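Local coordinates for putative polyketide synthase (Streptomyces coelicolor, PDB 1U0M), which condenses five malonyl-CoA units into a pentaketide and cyclises it to 1,3,6,8-tetrahydroxynaphthalene, a precursor of melanin and naphthoquinone metabolites, at residues Val108-Ser113 and Arg137-Ala142; Asn167-Ala172 and Ala202-Gly207. One frame throughout, in Å; residues are numbered along the deposited sequence.

Contact 1: Val108-Ser113 and Arg137-Ala142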
# COMPACT_ATOMS: atom_id res chain seq x y z
N VAL A 108 12.58 0.28 -8.94
CA VAL A 108 11.41 0.32 -8.09
C VAL A 108 11.58 -0.49 -6.81
O VAL A 108 12.03 -1.63 -6.84
CB VAL A 108 10.18 -0.23 -8.84
CG1 VAL A 108 10.44 -1.65 -9.28
CG2 VAL A 108 8.94 -0.18 -7.95
N ILE A 109 11.22 0.12 -5.68
CA ILE A 109 11.28 -0.56 -4.40
C ILE A 109 9.86 -0.97 -4.05
O ILE A 109 8.91 -0.21 -4.24
CB ILE A 109 11.81 0.33 -3.27
CG1 ILE A 109 13.27 0.69 -3.52
CG2 ILE A 109 11.66 -0.39 -1.94
CD1 ILE A 109 13.94 1.42 -2.36
N ILE A 110 9.71 -2.19 -3.54
CA ILE A 110 8.41 -2.70 -3.16
C ILE A 110 8.51 -3.11 -1.70
O ILE A 110 9.02 -4.19 -1.37
CB ILE A 110 8.03 -3.90 -4.03
CG1 ILE A 110 8.23 -3.52 -5.51
CG2 ILE A 110 6.58 -4.27 -3.80
CD1 ILE A 110 7.99 -4.66 -6.48
N TYR A 111 8.03 -2.24 -0.82
CA TYR A 111 8.10 -2.47 0.62
C TYR A 111 6.78 -2.98 1.19
O TYR A 111 5.77 -2.27 1.16
CB TYR A 111 8.49 -1.17 1.32
CG TYR A 111 8.85 -1.32 2.79
CD1 TYR A 111 10.17 -1.55 3.18
CD2 TYR A 111 7.87 -1.22 3.78
CE1 TYR A 111 10.50 -1.67 4.53
CE2 TYR A 111 8.20 -1.34 5.12
CZ TYR A 111 9.51 -1.56 5.49
OH TYR A 111 9.83 -1.65 6.82
N VAL A 112 6.79 -4.21 1.72
CA VAL A 112 5.57 -4.76 2.31
C VAL A 112 5.67 -5.04 3.80
O VAL A 112 6.63 -5.65 4.29
CB VAL A 112 5.12 -6.04 1.59
CG1 VAL A 112 4.86 -5.72 0.13
CG2 VAL A 112 6.16 -7.13 1.73
N SER A 113 4.67 -4.58 4.53
CA SER A 113 4.60 -4.75 5.97
C SER A 113 3.21 -4.43 6.47
O SER A 113 2.62 -3.43 6.05
CB SER A 113 5.60 -3.83 6.67
OG SER A 113 5.34 -3.80 8.06
N ARG A 137 11.14 4.36 -7.82
CA ARG A 137 9.72 4.41 -7.52
C ARG A 137 9.47 3.64 -6.25
O ARG A 137 10.07 2.59 -6.03
CB ARG A 137 8.89 3.79 -8.65
CG ARG A 137 9.60 3.59 -9.96
CD ARG A 137 10.05 4.88 -10.60
NE ARG A 137 10.72 4.59 -11.87
CZ ARG A 137 10.13 4.00 -12.90
NH1 ARG A 137 8.86 3.64 -12.82
NH2 ARG A 137 10.81 3.75 -14.01
N GLN A 138 8.59 4.16 -5.40
CA GLN A 138 8.26 3.51 -4.15
C GLN A 138 6.88 2.86 -4.28
O GLN A 138 5.94 3.47 -4.80
CB GLN A 138 8.23 4.54 -3.02
CG GLN A 138 9.47 5.40 -2.94
CD GLN A 138 9.20 6.76 -2.35
OE1 GLN A 138 9.07 6.91 -1.14
NE2 GLN A 138 9.08 7.76 -3.22
N ILE A 139 6.77 1.61 -3.85
CA ILE A 139 5.48 0.92 -3.90
C ILE A 139 5.25 0.24 -2.57
O ILE A 139 5.53 -0.95 -2.40
CB ILE A 139 5.42 -0.12 -5.03
CG1 ILE A 139 5.59 0.57 -6.38
CG2 ILE A 139 4.07 -0.82 -5.02
CD1 ILE A 139 5.37 -0.34 -7.57
N PRO A 140 4.76 1.01 -1.58
CA PRO A 140 4.49 0.47 -0.25
C PRO A 140 3.09 -0.14 -0.15
O PRO A 140 2.10 0.50 -0.49
CB PRO A 140 4.65 1.69 0.64
CG PRO A 140 4.12 2.79 -0.22
CD PRO A 140 4.71 2.48 -1.57
N ILE A 141 3.01 -1.38 0.29
CA ILE A 141 1.73 -2.04 0.46
C ILE A 141 1.62 -2.58 1.88
O ILE A 141 2.34 -3.51 2.26
CB ILE A 141 1.55 -3.19 -0.53
CG1 ILE A 141 1.76 -2.66 -1.96
CG2 ILE A 141 0.16 -3.79 -0.38
CD1 ILE A 141 1.58 -3.71 -3.03
N ALA A 142 0.73 -2.00 2.67
CA ALA A 142 0.56 -2.44 4.05
C ALA A 142 -0.71 -3.25 4.29
O ALA A 142 -0.88 -3.80 5.36
CB ALA A 142 0.58 -1.24 4.99

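Contact 2: Asn167-Ala172 and Ala202-Gly207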
# COMPACT_ATOMS: atom_id res chain seq x y z
N ASN A 167 15.16 -3.49 -12.80
CA ASN A 167 15.45 -4.30 -11.62
C ASN A 167 14.63 -3.79 -10.44
O ASN A 167 14.70 -2.61 -10.09
CB ASN A 167 16.93 -4.22 -11.26
CG ASN A 167 17.80 -5.05 -12.16
OD1 ASN A 167 19.02 -5.05 -12.01
ND2 ASN A 167 17.19 -5.76 -13.10
N ALA A 168 13.86 -4.68 -9.82
CA ALA A 168 13.04 -4.31 -8.68
C ALA A 168 13.59 -4.88 -7.38
O ALA A 168 14.18 -5.95 -7.36
CB ALA A 168 11.61 -4.77 -8.89
N LEU A 169 13.39 -4.15 -6.29
CA LEU A 169 13.84 -4.60 -4.98
C LEU A 169 12.65 -4.87 -4.09
O LEU A 169 11.87 -3.97 -3.77
CB LEU A 169 14.73 -3.55 -4.31
CG LEU A 169 15.17 -3.93 -2.89
CD1 LEU A 169 15.99 -5.21 -2.92
CD2 LEU A 169 15.98 -2.79 -2.27
N ILE A 170 12.50 -6.13 -3.68
CA ILE A 170 11.40 -6.51 -2.81
C ILE A 170 11.89 -6.59 -1.38
O ILE A 170 12.83 -7.32 -1.08
CB ILE A 170 10.85 -7.88 -3.19
CG1 ILE A 170 10.34 -7.85 -4.63
CG2 ILE A 170 9.74 -8.26 -2.23
CD1 ILE A 170 9.80 -9.16 -5.09
N VAL A 171 11.25 -5.83 -0.49
CA VAL A 171 11.60 -5.84 0.92
C VAL A 171 10.39 -6.17 1.76
O VAL A 171 9.35 -5.53 1.65
CB VAL A 171 12.14 -4.49 1.40
CG1 VAL A 171 12.45 -4.56 2.89
CG2 VAL A 171 13.38 -4.11 0.62
N ALA A 172 10.52 -7.20 2.60
CA ALA A 172 9.45 -7.61 3.48
C ALA A 172 9.94 -7.40 4.92
O ALA A 172 10.97 -7.92 5.32
CB ALA A 172 9.11 -9.07 3.24
N ALA A 202 14.46 -9.60 1.83
CA ALA A 202 14.74 -8.68 0.73
C ALA A 202 15.26 -9.50 -0.44
O ALA A 202 16.22 -10.27 -0.30
CB ALA A 202 15.79 -7.66 1.15
N ALA A 203 14.64 -9.35 -1.60
CA ALA A 203 15.04 -10.09 -2.78
C ALA A 203 14.97 -9.21 -4.01
O ALA A 203 14.08 -8.38 -4.14
CB ALA A 203 14.15 -11.31 -2.96
N VAL A 204 15.92 -9.41 -4.91
CA VAL A 204 15.95 -8.62 -6.12
C VAL A 204 15.38 -9.43 -7.26
O VAL A 204 15.48 -10.66 -7.28
CB VAL A 204 17.38 -8.20 -6.47
CG1 VAL A 204 17.35 -7.21 -7.62
CG2 VAL A 204 18.05 -7.60 -5.25
N VAL A 205 14.75 -8.74 -8.21
CA VAL A 205 14.20 -9.40 -9.37
C VAL A 205 14.70 -8.67 -10.60
O VAL A 205 14.07 -7.72 -11.08
CB VAL A 205 12.66 -9.40 -9.36
CG1 VAL A 205 12.15 -10.34 -8.28
CG2 VAL A 205 12.15 -7.99 -9.12
N ARG A 206 15.86 -9.10 -11.09
CA ARG A 206 16.46 -8.49 -12.26
C ARG A 206 15.87 -9.13 -13.50
O ARG A 206 15.87 -10.35 -13.64
CB ARG A 206 17.98 -8.67 -12.22
CG ARG A 206 18.44 -10.12 -12.29
CD ARG A 206 19.89 -10.28 -11.85
NE ARG A 206 20.73 -10.91 -12.87
CZ ARG A 206 21.86 -11.58 -12.62
NH1 ARG A 206 22.29 -11.71 -11.37
NH2 ARG A 206 22.55 -12.11 -13.61
N GLY A 207 15.34 -8.30 -14.39
CA GLY A 207 14.76 -8.80 -15.62
C GLY A 207 15.86 -9.00 -16.64
O GLY A 207 15.74 -9.80 -17.56

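Contact 1: Val108-Ser113 and Arg137-Ala142
Val-108 meets Arg-137 and Ile-139 where two parallel strands of a beta-alpha-beta unit pair in the thiolase fold; helix 122-129 makes the crossover. The tight part is at the N-terminal end. Ile-109 N donates to Arg-137 O at 2.7 Å and nearly straight (166°), and Ile-139 N returns a short but bent bond (135°) to Ile-109 O at 2.8 Å. Val-108, with chi1 of 59°, sets CG2 opposite its own backbone N, and this methyl lies 3.6 Å from Ile-139 CD1. Branched side chains suit this face: Val-108, Ile-110, Ile-139 and Ile-141 fill it, and helix 148-162 packs on the first two. Further along, weak bonds from Tyr-111 N to Ile-139 O and from Ser-113 N to Ile-141 O, the second reaching 3.4 Å, flank a sound one from Ile-141 N to Tyr-111 O at 3.0 Å. Arg-137 keeps CB and CG in the tight packing, CG 4.0 Å from Val-108 CB; its less buried outer part leads to Tyr-163, in a cation-pi contact, and to Arg-155 of the second subunit. On the other face, Gln-138 OE1 is hydrogen-bonded to Thr-123 OG1. Pro-140 and Ala-142 pack on Leu-144 and Gln-143 of the second subunit. Pro-140 is tolerated because the bonds to strand 108-112 use the N atoms of Ile-139 and Ile-141. Its CA still offers a hydrogen to Tyr-111 O at 3.3 Å.

Contact 2: Asn167-Ala172 and Ala202-Gly207
With chi1 of -77°, Asn-167 turns its CG opposite the carbonyl carbon, and Arg-206, at 64°, places CG between its own N and C; the two side chains therefore run side by side in the same direction. Asn-167 ND2 lies 3.1 Å from Arg-206 CB, the amide lying alongside the start of the arginine chain, and the amide and guanidinium planes are 41° apart. With an alanine in place of Asn-167 the amide is gone, which is likely to leave the flank of Arg-206 CB uncovered and the hydrogen bond of ND2 unmade. Arg-206 NH2 is hydrogen-bonded to Gly-209 O. The antiparallel ladder beyond is built from small and branched residues. Hydrogen-bonded pairs Ala-168/Val-205 and Ile-170/Ala-203 each exchange two bonds, Ile-170 N reaching Ala-203 O at 2.8 Å. The small side chain of Ala-168 seems to suit a close approach to Val-205 CG2. On the same face, the Ile-170 and Val-205 side chains cross at about a right angle, CD1 to CG1 4.1 Å. Leu-169 CD1 meets Val-204 CG2 at 3.9 Å on the opposite face. Helix 148-162 packs on Ala-168, Ile-170 and Val-205 through Ala-156, helix 73-99 covers the Leu-169 and Val-204 face, and strands 108-112 and 11-18 flank the pair.

Overall arrangement
Following the chain, helix 73-99 leads to strand 108-112; 23 residues carrying helix 122-129 then pass before 137-142 returns and contact 1 closes that loop. The predicted active-site Cys-146 comes next, then helix 148-162, which packs on both contacts. Only then does 167-172 open contact 2, closed 29 residues later by 202-207, so the two loops are in series and neither nest nor cross. In the sheet they nevertheless adjoin: strand 167-175 lies beside 108-112, and Ile-110 N and Val-112 N probably donate to Leu-169 O and Val-171 O. Together they carry the sheet from 137-141, outermost in this chain, to 198-206, which lies next to 11-18.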